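Local coordinates for protein beta-fructofuranosidase (Bifidobacterium adolescentis, PDB 6NOB) that probably hydrolyses terminal beta-fructofuranosides such as sucrose, as a retaining glycoside hydrolase of family 32, at residues A[310-320]-A[362-370]; A[283-294]-A[337-348]. One frame throughout, in Å; residues are numbered along the deposited sequence.

Overall arrangement
Both contacts reach one five-stranded mixed sheet of the family 32 catalytic domain, and their segments alternate along the chain. Contact 2 pairs its long antiparallel strands 285-294 and 337-347 and is largely buried. Contact 1 adds the short parallel strand 311-312 at the sheet's margin and then leaves it as loops, with exposed residues around N315. The two meet where strand 357-365 runs beside strand 337-347: L363 O lies 2.8 Å from M341 N, a probable hydrogen bond. Regular backbone pairing and apolar side chains dominate contact 2, with charged side chains gathered toward one end, whereas contact 1 relies more on an aspartate-histidine-threonine chain and a bridging water.

Contact 1: residues A[310-320]-A[362-370]; sequences GISTQNTGGWF and VLADFGHQI
T316 and H368 cross at about a right angle, and T316 OG1 meets the ring edge at H368 NE2, 2.6 Å away, in a hydrogen bond whose donor is not settled. At the other ring nitrogen, H368 ND1 donates to the syn side of D365 OD2 over 3.0 Å, OD2 lying near the ring plane while ND1 stands 30° out of the carboxylate plane. The imidazole is thus gripped at both nitrogens; Y395 also bonds T316 OG1, and Y408 bonds D365 OD2. With CG anti to the carbonyl carbon (chi1 -59°), the H368 ring is carried back toward D365 and across to T316. A leucine in its place would probably leave D365 OD2 and T316 OG1 without their shared partner and so break the side-chain relay between them.

A water ties in the second carboxylate oxygen: it donates to D365 OD1 at 2.6 Å and to Q314 O.

Backbone bonds carry the sheet end. A364 N reaches G310 O at 2.8 Å, S312 N reaches A364 O, and past the strands G367 N donates to S312 O at 3.0 Å. G367 CA sits 3.3 Å from Q314 O, where a side chain would clash.

Apolar contacts flank this framework. I311 CG2 touches F366 CD1 at 3.7 Å, while I370 CD1 packs on the W319 backbone.

N315 OD1 accepts from G317 N, forming an Asx turn. The short parallel pair I311-A364 and S312-D365 adds 311-312 beside strand 357-365, the edge strand of an otherwise antiparallel blade in the five-bladed beta-propeller characteristic of family 32.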
loop_
_atom_site.group_PDB
_atom_site.type_symbol
_atom_site.label_atom_id
_atom_site.label_comp_id
_atom_site.label_asym_id
_atom_site.label_seq_id
_atom_site.Cartn_x
_atom_site.Cartn_y
_atom_site.Cartn_z
ATOM N N GLY A 310 15.096 21.361 -8.736
ATOM C CA GLY A 310 15.428 19.999 -8.384
ATOM C C GLY A 310 15.653 19.756 -6.908
ATOM O O GLY A 310 15.958 18.619 -6.524
ATOM N N ILE A 311 15.514 20.782 -6.069
ATOM C CA ILE A 311 15.759 20.673 -4.636
ATOM C C ILE A 311 14.564 21.249 -3.893
ATOM O O ILE A 311 14.148 22.381 -4.161
ATOM C CB ILE A 311 17.051 21.405 -4.222
ATOM C CG1 ILE A 311 18.267 20.779 -4.907
ATOM C CG2 ILE A 311 17.210 21.394 -2.709
ATOM C CD1 ILE A 311 19.418 21.737 -5.078
ATOM N N SER A 312 14.011 20.473 -2.968
ATOM C CA SER A 312 12.972 20.949 -2.069
ATOM C C SER A 312 13.620 21.286 -0.732
ATOM O O SER A 312 14.396 20.487 -0.196
ATOM C CB SER A 312 11.871 19.900 -1.896
ATOM O OG SER A 312 11.190 20.054 -0.665
ATOM N N THR A 313 13.312 22.472 -0.204
ATOM C CA THR A 313 14.024 23.004 0.948
ATOM C C THR A 313 13.187 23.108 2.215
ATOM O O THR A 313 13.748 23.427 3.269
ATOM C CB THR A 313 14.600 24.394 0.631
ATOM O OG1 THR A 313 13.539 25.284 0.263
ATOM C CG2 THR A 313 15.613 24.315 -0.504
ATOM N N GLN A 314 11.878 22.864 2.156
ATOM C CA GLN A 314 11.065 23.000 3.360
ATOM C C GLN A 314 11.474 21.954 4.391
ATOM O O GLN A 314 11.570 20.762 4.085
ATOM C CB GLN A 314 9.575 22.879 3.048
ATOM C CG GLN A 314 8.707 23.522 4.134
ATOM C CD GLN A 314 7.255 23.081 4.099
ATOM O OE1 GLN A 314 6.646 22.974 3.033
ATOM N NE2 GLN A 314 6.691 22.821 5.275
ATOM N N ASN A 315 11.719 22.410 5.615
ATOM C CA ASN A 315 12.228 21.570 6.693
ATOM C C ASN A 315 11.159 21.491 7.773
ATOM O O ASN A 315 10.902 22.480 8.469
ATOM C CB ASN A 315 13.535 22.136 7.244
ATOM C CG ASN A 315 14.262 21.163 8.149
ATOM O OD1 ASN A 315 13.644 20.387 8.877
ATOM N ND2 ASN A 315 15.588 21.200 8.102
ATOM N N THR A 316 10.544 20.320 7.921
ATOM C CA THR A 316 9.507 20.132 8.926
ATOM C C THR A 316 10.070 19.951 10.333
ATOM O O THR A 316 9.305 19.641 11.252
ATOM C CB THR A 316 8.605 18.950 8.548
ATOM O OG1 THR A 316 9.397 17.780 8.338
ATOM C CG2 THR A 316 7.826 19.265 7.279
ATOM N N GLY A 317 11.374 20.153 10.520
ATOM C CA GLY A 317 11.946 20.283 11.847
ATOM C C GLY A 317 11.904 19.042 12.710
ATOM O O GLY A 317 11.844 19.155 13.939
ATOM N N GLY A 318 11.945 17.863 12.109
ATOM C CA GLY A 318 11.925 16.614 12.844
ATOM C C GLY A 318 13.309 16.111 13.189
ATOM O O GLY A 318 14.258 16.887 13.347
ATOM N N TRP A 319 13.432 14.789 13.303
ATOM C CA TRP A 319 14.693 14.179 13.700
ATOM C C TRP A 319 14.834 12.807 13.057
ATOM O O TRP A 319 13.868 12.226 12.556
ATOM C CB TRP A 319 14.809 14.064 15.226
ATOM C CG TRP A 319 13.796 13.152 15.870
ATOM C CD1 TRP A 319 13.939 11.819 16.128
ATOM C CD2 TRP A 319 12.497 13.518 16.362
ATOM N NE1 TRP A 319 12.808 11.329 16.739
ATOM C CE2 TRP A 319 11.909 12.351 16.895
ATOM C CE3 TRP A 319 11.774 14.714 16.396
ATOM C CZ2 TRP A 319 10.634 12.347 17.456
ATOM C CZ3 TRP A 319 10.506 14.707 16.955
ATOM C CH2 TRP A 319 9.950 13.531 17.477
ATOM N N PHE A 320 16.064 12.297 13.082
ATOM C CA PHE A 320 16.398 11.005 12.499
ATOM C C PHE A 320 16.305 9.905 13.550
ATOM O O PHE A 320 16.771 10.070 14.680
ATOM C CB PHE A 320 17.808 11.045 11.905
ATOM C CG PHE A 320 18.347 9.695 11.515
ATOM C CD1 PHE A 320 18.068 9.160 10.270
ATOM C CD2 PHE A 320 19.146 8.970 12.388
ATOM C CE1 PHE A 320 18.565 7.921 9.904
ATOM C CE2 PHE A 320 19.642 7.731 12.031
ATOM C CZ PHE A 320 19.353 7.206 10.786
ATOM N N VAL A 362 15.854 14.038 -10.438
ATOM C CA VAL A 362 14.811 15.017 -10.729
ATOM C C VAL A 362 14.438 15.785 -9.467
ATOM O O VAL A 362 13.966 16.927 -9.542
ATOM C CB VAL A 362 13.586 14.324 -11.360
ATOM C CG1 VAL A 362 12.875 13.450 -10.340
ATOM C CG2 VAL A 362 12.629 15.346 -11.954
ATOM N N LEU A 363 14.660 15.190 -8.295
ATOM C CA LEU A 363 14.290 15.804 -7.028
ATOM C C LEU A 363 15.206 15.289 -5.927
ATOM O O LEU A 363 15.495 14.092 -5.858
ATOM C CB LEU A 363 12.826 15.509 -6.672
ATOM C CG LEU A 363 12.328 16.072 -5.339
ATOM C CD1 LEU A 363 12.275 17.589 -5.395
ATOM C CD2 LEU A 363 10.965 15.500 -4.973
ATOM N N ALA A 364 15.664 16.204 -5.079
ATOM C CA ALA A 364 16.375 15.864 -3.855
ATOM C C ALA A 364 15.778 16.685 -2.724
ATOM O O ALA A 364 15.560 17.891 -2.880
ATOM C CB ALA A 364 17.881 16.130 -3.981
ATOM N N ASP A 365 15.500 16.037 -1.594
ATOM C CA ASP A 365 14.842 16.687 -0.462
ATOM C C ASP A 365 15.913 17.102 0.541
ATOM O O ASP A 365 16.238 16.364 1.472
ATOM C CB ASP A 365 13.807 15.762 0.171
ATOM C CG ASP A 365 12.848 16.498 1.094
ATOM O OD1 ASP A 365 13.184 17.614 1.546
ATOM O OD2 ASP A 365 11.761 15.953 1.379
ATOM N N PHE A 366 16.461 18.305 0.354
ATOM C CA PHE A 366 17.444 18.818 1.300
ATOM C C PHE A 366 16.799 19.356 2.568
ATOM O O PHE A 366 17.465 19.417 3.607
ATOM C CB PHE A 366 18.304 19.900 0.648
ATOM C CG PHE A 366 19.562 19.368 0.032
ATOM C CD1 PHE A 366 19.556 18.858 -1.257
ATOM C CD2 PHE A 366 20.749 19.353 0.750
ATOM C CE1 PHE A 366 20.712 18.354 -1.824
ATOM C CE2 PHE A 366 21.908 18.852 0.190
ATOM C CZ PHE A 366 21.890 18.353 -1.099
ATOM N N GLY A 367 15.522 19.742 2.511
ATOM C CA GLY A 367 14.816 20.087 3.731
ATOM C C GLY A 367 14.737 18.925 4.700
ATOM O O GLY A 367 14.691 19.128 5.916
ATOM N N HIS A 368 14.735 17.701 4.184
ATOM C CA HIS A 368 14.700 16.489 4.992
ATOM C C HIS A 368 15.905 15.607 4.693
ATOM O O HIS A 368 15.795 14.385 4.575
ATOM C CB HIS A 368 13.395 15.730 4.768
ATOM C CG HIS A 368 12.174 16.529 5.099
ATOM N ND1 HIS A 368 11.348 17.063 4.132
ATOM C CD2 HIS A 368 11.649 16.901 6.291
ATOM C CE1 HIS A 368 10.363 17.721 4.715
ATOM N NE2 HIS A 368 10.522 17.639 6.024
ATOM N N GLN A 369 17.082 16.225 4.580
ATOM C CA GLN A 369 18.280 15.485 4.204
ATOM C C GLN A 369 18.744 14.514 5.281
ATOM O O GLN A 369 19.550 13.627 4.979
ATOM C CB GLN A 369 19.406 16.458 3.858
ATOM C CG GLN A 369 20.068 17.105 5.046
ATOM C CD GLN A 369 21.405 17.712 4.684
ATOM O OE1 GLN A 369 21.542 18.934 4.592
ATOM N NE2 GLN A 369 22.399 16.859 4.466
ATOM N N ILE A 370 18.264 14.648 6.519
ATOM C CA ILE A 370 18.627 13.673 7.539
ATOM C C ILE A 370 17.872 12.361 7.368
ATOM O O ILE A 370 18.266 11.349 7.961
ATOM C CB ILE A 370 18.404 14.231 8.955
ATOM C CG1 ILE A 370 16.939 14.620 9.162
ATOM C CG2 ILE A 370 19.312 15.422 9.208
ATOM C CD1 ILE A 370 16.636 15.075 10.574
HETATM O O HOH W 1 11.242 19.319 1.641
#

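Contact 2: residues A[283-294]-A[337-348]; sequences PDRAYMVTATNL and TVPAMTLFSAKK
R285 and Y287 both meet S345 across an antiparallel strand pair inside a blade of the family 32 beta-propeller. The axes of 285-294 and 337-347 approach to 4.3 Å, their N-to-C directions 144° apart, a marked twist. Paired backbone bonds join A286 with A346, M288 with F344, T292 with A340 and L294 with V338; between T290 and T342 the return bond is weak. Strand 268-273 flanks the pair beyond 285-294, and strand 357-365 beyond 337-347.

Apolar contacts differ between the faces. On the face of Y287, V289 and L343, L343 straddles its neighbours: CD1 touches V289 CG1 at 3.6 Å and CD2 reaches Y287 CD2. S345 CB lies over the Y287 ring in a CH-pi contact, 3.8 Å from its centroid. On the opposite face L294 CD1 rests on A340 CB, the T292 and T342 side chains cross at about a right angle, CG2 against CG2, and M288 SD makes an oblique Met-aromatic contact with F344. T290 OG1 approaches the edge of that ring, 3.2 Å from F344 CE1.

Among the polar contacts, T290 OG1 and T342 OG1 share a hydroxyl-hydroxyl hydrogen bond of 2.8 Å. Charged side chains gather toward the 285/347 end. K348 NZ donates to P283 O over 2.8 Å and to a water. R285, bent at chi3 (76°), turns its guanidinium over the A346-K347 peptide, with K347 N above the centre of one face. It grips S345 side-on: NH2 bonds S345 O from above the carbonyl plane, and NE donates within the guanidinium plane to S345 OG at 3.0 Å, an oxygen also bonded to E359.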
loop_
_atom_site.group_PDB
_atom_site.type_symbol
_atom_site.label_atom_id
_atom_site.label_comp_id
_atom_site.label_asym_id
_atom_site.label_seq_id
_atom_site.Cartn_x
_atom_site.Cartn_y
_atom_site.Cartn_z
ATOM N N PRO A 283 8.972 13.638 -25.651
ATOM C CA PRO A 283 7.686 12.941 -25.824
ATOM C C PRO A 283 7.825 11.540 -26.392
ATOM O O PRO A 283 6.885 10.744 -26.272
ATOM C CB PRO A 283 6.913 13.862 -26.778
ATOM C CG PRO A 283 7.975 14.598 -27.528
ATOM C CD PRO A 283 9.106 14.794 -26.555
ATOM N N ASP A 284 8.963 11.209 -26.997
ATOM C CA ASP A 284 9.218 9.874 -27.516
ATOM C C ASP A 284 9.874 8.956 -26.492
ATOM O O ASP A 284 10.268 7.839 -26.844
ATOM C CB ASP A 284 10.091 9.955 -28.772
ATOM C CG ASP A 284 9.433 10.743 -29.889
ATOM O OD1 ASP A 284 8.208 10.594 -30.082
ATOM O OD2 ASP A 284 10.144 11.515 -30.571
ATOM N N ARG A 285 9.996 9.389 -25.238
ATOM C CA ARG A 285 10.608 8.578 -24.196
ATOM C C ARG A 285 9.675 8.477 -22.998
ATOM O O ARG A 285 8.969 9.433 -22.666
ATOM C CB ARG A 285 11.960 9.161 -23.758
ATOM C CG ARG A 285 12.977 9.301 -24.885
ATOM C CD ARG A 285 14.312 9.836 -24.376
ATOM N NE ARG A 285 15.087 8.812 -23.679
ATOM C CZ ARG A 285 15.880 7.933 -24.285
ATOM N NH1 ARG A 285 16.005 7.948 -25.604
ATOM N NH2 ARG A 285 16.544 7.034 -23.571
ATOM N N ALA A 286 9.668 7.308 -22.363
ATOM C CA ALA A 286 8.995 7.118 -21.087
ATOM C C ALA A 286 9.977 7.382 -19.955
ATOM O O ALA A 286 11.185 7.180 -20.101
ATOM C CB ALA A 286 8.428 5.703 -20.973
ATOM N N TYR A 287 9.453 7.831 -18.819
ATOM C CA TYR A 287 10.286 8.276 -17.713
ATOM C C TYR A 287 10.013 7.454 -16.462
ATOM O O TYR A 287 8.862 7.127 -16.156
ATOM C CB TYR A 287 10.074 9.770 -17.447
ATOM C CG TYR A 287 10.756 10.619 -18.492
ATOM C CD1 TYR A 287 10.138 10.882 -19.709
ATOM C CD2 TYR A 287 12.035 11.123 -18.280
ATOM C CE1 TYR A 287 10.765 11.645 -20.680
ATOM C CE2 TYR A 287 12.671 11.887 -19.242
ATOM C CZ TYR A 287 12.032 12.144 -20.440
ATOM O OH TYR A 287 12.659 12.903 -21.403
ATOM N N MET A 288 11.090 7.125 -15.747
ATOM C CA MET A 288 11.054 6.258 -14.576
ATOM C C MET A 288 11.751 6.964 -13.422
ATOM O O MET A 288 12.906 7.386 -13.557
ATOM C CB MET A 288 11.732 4.912 -14.875
ATOM C CG MET A 288 11.998 4.028 -13.655
ATOM S SD MET A 288 13.217 2.719 -13.958
ATOM C CE MET A 288 12.399 1.723 -15.204
ATOM N N VAL A 289 11.056 7.102 -12.298
ATOM C CA VAL A 289 11.667 7.587 -11.066
ATOM C C VAL A 289 11.981 6.389 -10.185
ATOM O O VAL A 289 11.228 5.406 -10.151
ATOM C CB VAL A 289 10.763 8.595 -10.328
ATOM C CG1 VAL A 289 10.645 9.880 -11.124
ATOM C CG2 VAL A 289 9.391 8.001 -10.064
ATOM N N THR A 290 13.110 6.459 -9.488
ATOM C CA THR A 290 13.501 5.443 -8.527
ATOM C C THR A 290 13.897 6.134 -7.231
ATOM O O THR A 290 14.305 7.299 -7.224
ATOM C CB THR A 290 14.656 4.572 -9.052
ATOM O OG1 THR A 290 15.576 5.383 -9.793
ATOM C CG2 THR A 290 14.124 3.479 -9.963
ATOM N N ALA A 291 13.759 5.407 -6.127
ATOM C CA ALA A 291 14.030 5.935 -4.798
ATOM C C ALA A 291 15.431 5.518 -4.361
ATOM O O ALA A 291 15.738 4.323 -4.311
ATOM C CB ALA A 291 12.985 5.442 -3.800
ATOM N N THR A 292 16.271 6.499 -4.044
ATOM C CA THR A 292 17.622 6.237 -3.559
ATOM C C THR A 292 18.102 7.454 -2.773
ATOM O O THR A 292 17.311 8.321 -2.388
ATOM C CB THR A 292 18.570 5.901 -4.715
ATOM O OG1 THR A 292 19.839 5.499 -4.186
ATOM C CG2 THR A 292 18.766 7.107 -5.621
ATOM N N ASN A 293 19.410 7.507 -2.520
ATOM C CA ASN A 293 20.053 8.668 -1.924
ATOM C C ASN A 293 21.344 8.945 -2.681
ATOM O O ASN A 293 21.942 8.039 -3.265
ATOM C CB ASN A 293 20.339 8.462 -0.425
ATOM C CG ASN A 293 21.064 7.155 -0.140
ATOM O OD1 ASN A 293 20.439 6.131 0.138
ATOM N ND2 ASN A 293 22.392 7.188 -0.204
ATOM N N LEU A 294 21.765 10.204 -2.675
ATOM C CA LEU A 294 22.962 10.606 -3.394
ATOM C C LEU A 294 23.866 11.419 -2.484
ATOM O O LEU A 294 23.396 12.025 -1.514
ATOM C CB LEU A 294 22.604 11.427 -4.644
ATOM C CG LEU A 294 21.930 10.642 -5.777
ATOM C CD1 LEU A 294 21.451 11.571 -6.887
ATOM C CD2 LEU A 294 22.873 9.582 -6.330
ATOM N N THR A 337 24.713 11.988 2.693
ATOM C CA THR A 337 23.731 11.678 1.668
ATOM C C THR A 337 22.452 12.478 1.880
ATOM O O THR A 337 22.196 13.024 2.959
ATOM C CB THR A 337 23.401 10.178 1.650
ATOM O OG1 THR A 337 22.789 9.809 2.891
ATOM C CG2 THR A 337 24.663 9.354 1.445
ATOM N N VAL A 338 21.649 12.530 0.822
ATOM C CA VAL A 338 20.352 13.201 0.825
ATOM C C VAL A 338 19.395 12.344 0.002
ATOM O O VAL A 338 19.796 11.800 -1.039
ATOM C CB VAL A 338 20.461 14.632 0.269
ATOM C CG1 VAL A 338 21.183 14.632 -1.078
ATOM C CG2 VAL A 338 19.090 15.287 0.151
ATOM N N PRO A 339 18.146 12.165 0.432
ATOM C CA PRO A 339 17.196 11.394 -0.378
ATOM C C PRO A 339 17.004 12.026 -1.747
ATOM O O PRO A 339 16.864 13.244 -1.875
ATOM C CB PRO A 339 15.908 11.437 0.450
ATOM C CG PRO A 339 16.377 11.666 1.859
ATOM C CD PRO A 339 17.582 12.548 1.739
ATOM N N ALA A 340 17.005 11.185 -2.781
ATOM C CA ALA A 340 16.901 11.662 -4.152
ATOM C C ALA A 340 16.025 10.732 -4.978
ATOM O O ALA A 340 16.030 9.514 -4.777
ATOM C CB ALA A 340 18.282 11.781 -4.808
ATOM N N MET A 341 15.278 11.321 -5.908
ATOM C CA MET A 341 14.527 10.579 -6.917
ATOM C C MET A 341 15.355 10.579 -8.192
ATOM O O MET A 341 15.392 11.574 -8.921
ATOM C CB MET A 341 13.158 11.199 -7.155
ATOM C CG MET A 341 12.159 10.933 -6.065
ATOM S SD MET A 341 10.519 11.467 -6.568
ATOM C CE MET A 341 9.684 11.429 -4.985
ATOM N N THR A 342 16.023 9.466 -8.459
ATOM C CA THR A 342 16.843 9.351 -9.654
ATOM C C THR A 342 15.966 9.044 -10.860
ATOM O O THR A 342 15.181 8.090 -10.844
ATOM C CB THR A 342 17.911 8.278 -9.460
ATOM O OG1 THR A 342 17.368 7.195 -8.694
ATOM C CG2 THR A 342 19.115 8.866 -8.737
ATOM N N LEU A 343 16.098 9.862 -11.899
ATOM C CA LEU A 343 15.246 9.793 -13.076
ATOM C C LEU A 343 15.949 9.047 -14.204
ATOM O O LEU A 343 17.138 9.260 -14.459
ATOM C CB LEU A 343 14.860 11.199 -13.540
ATOM C CG LEU A 343 13.787 11.303 -14.623
ATOM C CD1 LEU A 343 12.462 10.755 -14.126
ATOM C CD2 LEU A 343 13.635 12.744 -15.079
ATOM N N PHE A 344 15.201 8.170 -14.875
ATOM C CA PHE A 344 15.671 7.430 -16.036
ATOM C C PHE A 344 14.646 7.545 -17.154
ATOM O O PHE A 344 13.454 7.747 -16.909
ATOM C CB PHE A 344 15.903 5.946 -15.720
ATOM C CG PHE A 344 16.936 5.697 -14.659
ATOM C CD1 PHE A 344 16.601 5.754 -13.315
ATOM C CD2 PHE A 344 18.239 5.385 -15.007
ATOM C CE1 PHE A 344 17.549 5.516 -12.340
ATOM C CE2 PHE A 344 19.192 5.146 -14.037
ATOM C CZ PHE A 344 18.847 5.211 -12.700
ATOM N N SER A 345 15.113 7.404 -18.395
ATOM C CA SER A 345 14.217 7.455 -19.542
ATOM C C SER A 345 14.637 6.427 -20.582
ATOM O O SER A 345 15.819 6.101 -20.719
ATOM C CB SER A 345 14.182 8.842 -20.194
ATOM O OG SER A 345 15.450 9.198 -20.704
ATOM N N ALA A 346 13.649 5.933 -21.323
ATOM C CA ALA A 346 13.867 4.971 -22.393
ATOM C C ALA A 346 13.015 5.343 -23.596
ATOM O O ALA A 346 11.887 5.822 -23.444
ATOM C CB ALA A 346 13.534 3.545 -21.941
ATOM N N LYS A 347 13.554 5.115 -24.791
ATOM C CA LYS A 347 12.814 5.406 -26.011
ATOM C C LYS A 347 11.705 4.383 -26.217
ATOM O O LYS A 347 11.948 3.172 -26.187
ATOM C CB LYS A 347 13.752 5.417 -27.218
ATOM C CG LYS A 347 13.067 5.815 -28.514
ATOM C CD LYS A 347 13.961 6.693 -29.375
ATOM C CE LYS A 347 13.179 7.322 -30.520
ATOM N NZ LYS A 347 13.829 7.084 -31.840
ATOM N N LYS A 348 10.486 4.872 -26.421
ATOM C CA LYS A 348 9.372 3.992 -26.727
ATOM C C LYS A 348 9.511 3.445 -28.150
ATOM O O LYS A 348 10.101 4.096 -29.017
ATOM C CB LYS A 348 8.049 4.738 -26.569
ATOM C CG LYS A 348 7.767 5.174 -25.138
ATOM C CD LYS A 348 6.539 6.069 -25.049
ATOM C CE LYS A 348 6.771 7.405 -25.736
ATOM N NZ LYS A 348 5.658 8.360 -25.476
HETATM O O HOH W 2 5.845 8.996 -22.974
#